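PDB 4DS2: ubiquitin-conjugating enzyme E2, putative from Trypanosoma cruzi, which probably acts as an E2 ubiquitin-conjugating enzyme, carrying activated ubiquitin as a thioester and passing it on to target proteins. Local coordinates for residues A120-V123 with I124-V127. Residues are numbered along the deposited sequence; the frame is centred on the assembly and turned at random.
Sequences ASDV and IKLV
K125 and D122, three residues apart on helix 120-132, make the charged part of this contact. They exemplify how residues three or four apart share one face of a helix, as A120 and I124 do on another. The lysine has CG beside its own backbone N (chi1 -66°), which starts the chain back toward the helix's N-terminal end; bends further out then bring NZ to 3.8 Å from OD1 of D122, a long salt bridge in which the two side chains cross obliquely. The chain runs over S121, CG lying 3.3 Å from its O, and NZ, at the end, is 3.6 Å from CB of S121. A weak ion pair with E23 of helix 11-27 gives NZ a second acidic neighbour, while OD2 of D122 accepts the backbone N-H of H119, just ahead of the helix.

Backbone bonding is mainly the i to i-4 pattern of an alpha-helix: N of K125 donates to O of S121 at 2.9 Å, and I124 and L126 bond likewise to A120 and D122. N of I124 adds a weak i to i-3 bond to O of S121; that from V127 to V123 is weak.

The I124 side chain folds back over the A120 carbonyl, CD1 lying 3.4 Å from O of A120. Apolar contacts lead inward: I124 touches L54 and A120 touches W52, both on strand 51-57, whereas V123 and V127 meet helix 108-111. Such a central helix, packed on the four-stranded antiparallel sheet, is characteristic of the UBC fold of E2 enzymes.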
ATOM      1  N   ALA A 120       7.305  -9.709   0.188  1.00 39.58           N
ATOM      2  CA  ALA A 120       6.063  -9.024  -0.200  1.00 41.22           C
ATOM      3  C   ALA A 120       5.456  -8.236   0.936  1.00 42.51           C
ATOM      4  O   ALA A 120       5.009  -7.144   0.723  1.00 41.16           O
ATOM      5  CB  ALA A 120       5.020 -10.026  -0.702  1.00 42.12           C
ATOM      6  N   SER A 121       5.419  -8.823   2.128  1.00 46.51           N
ATOM      7  CA  SER A 121       5.067  -8.118   3.372  1.00 49.55           C
ATOM      8  C   SER A 121       5.738  -6.765   3.553  1.00 50.51           C
ATOM      9  O   SER A 121       5.094  -5.790   3.939  1.00 51.96           O
ATOM     10  CB  SER A 121       5.502  -8.969   4.554  1.00 53.18           C
ATOM     11  OG  SER A 121       5.028 -10.284   4.381  1.00 59.71           O
ATOM     12  N   ASP A 122       7.057  -6.741   3.340  1.00 51.88           N
ATOM     13  CA  ASP A 122       7.889  -5.524   3.520  1.00 47.75           C
ATOM     14  C   ASP A 122       7.476  -4.441   2.528  1.00 45.06           C
ATOM     15  O   ASP A 122       7.324  -3.293   2.885  1.00 47.00           O
ATOM     16  CB  ASP A 122       9.377  -5.885   3.408  1.00 47.54           C
ATOM     17  CG  ASP A 122       9.823  -6.926   4.485  1.00 51.90           C
ATOM     18  OD1 ASP A 122       9.171  -7.012   5.547  1.00 52.57           O
ATOM     19  OD2 ASP A 122      10.805  -7.686   4.275  1.00 56.12           O
ATOM     20  N   VAL A 123       7.206  -4.844   1.296  1.00 42.88           N
ATOM     21  CA  VAL A 123       6.709  -3.953   0.264  1.00 40.00           C
ATOM     22  C   VAL A 123       5.344  -3.367   0.623  1.00 41.29           C
ATOM     23  O   VAL A 123       5.038  -2.197   0.332  1.00 39.52           O
ATOM     24  CB  VAL A 123       6.525  -4.723  -1.069  1.00 38.84           C
ATOM     25  CG1 VAL A 123       5.896  -3.815  -2.117  1.00 35.78           C
ATOM     26  CG2 VAL A 123       7.838  -5.355  -1.532  1.00 37.31           C
ATOM     27  N   ILE A 124       4.499  -4.198   1.224  1.00 41.99           N
ATOM     28  CA  ILE A 124       3.137  -3.778   1.509  1.00 42.27           C
ATOM     29  C   ILE A 124       3.157  -2.808   2.675  1.00 41.89           C
ATOM     30  O   ILE A 124       2.464  -1.803   2.639  1.00 42.04           O
ATOM     31  CB  ILE A 124       2.178  -4.968   1.777  1.00 43.17           C
ATOM     32  CG1 ILE A 124       2.141  -5.926   0.561  1.00 43.43           C
ATOM     33  CG2 ILE A 124       0.760  -4.452   2.063  1.00 42.49           C
ATOM     34  CD1 ILE A 124       1.653  -7.337   0.880  1.00 41.73           C
ATOM     35  N   LYS A 125       3.972  -3.097   3.685  1.00 41.56           N
ATOM     36  CA  LYS A 125       4.056  -2.220   4.833  1.00 41.10           C
ATOM     37  C   LYS A 125       4.706  -0.897   4.477  1.00 39.43           C
ATOM     38  O   LYS A 125       4.337   0.123   5.032  1.00 42.24           O
ATOM     39  CB  LYS A 125       4.766  -2.903   5.992  1.00 43.65           C
ATOM     40  CG  LYS A 125       3.968  -4.098   6.537  1.00 46.57           C
ATOM     41  CD  LYS A 125       4.538  -4.645   7.847  1.00 48.86           C
ATOM     42  CE  LYS A 125       4.523  -6.168   7.920  1.00 50.42           C
ATOM     43  NZ  LYS A 125       5.819  -6.693   7.387  1.00 50.86           N
ATOM     44  N   LEU A 126       5.654  -0.904   3.549  1.00 37.26           N
ATOM     45  CA  LEU A 126       6.347   0.333   3.156  1.00 36.07           C
ATOM     46  C   LEU A 126       5.390   1.308   2.507  1.00 34.48           C
ATOM     47  O   LEU A 126       5.496   2.516   2.715  1.00 32.05           O
ATOM     48  CB  LEU A 126       7.535   0.062   2.203  1.00 35.73           C
ATOM     49  CG  LEU A 126       8.194   1.341   1.648  1.00 35.94           C
ATOM     50  CD1 LEU A 126       9.600   1.089   1.161  1.00 35.92           C
ATOM     51  CD2 LEU A 126       7.361   1.981   0.527  1.00 36.24           C
ATOM     52  N   VAL A 127       4.474   0.771   1.711  1.00 35.54           N
ATOM     53  CA  VAL A 127       3.558   1.585   0.912  1.00 36.12           C
ATOM     54  C   VAL A 127       2.439   2.146   1.746  1.00 36.83           C
ATOM     55  O   VAL A 127       2.048   3.314   1.555  1.00 33.76           O
ATOM     56  CB  VAL A 127       2.890   0.798  -0.217  1.00 37.00           C
ATOM     57  CG1 VAL A 127       1.658   1.541  -0.721  1.00 36.36           C
ATOM     58  CG2 VAL A 127       3.891   0.535  -1.347  1.00 38.34           C
TER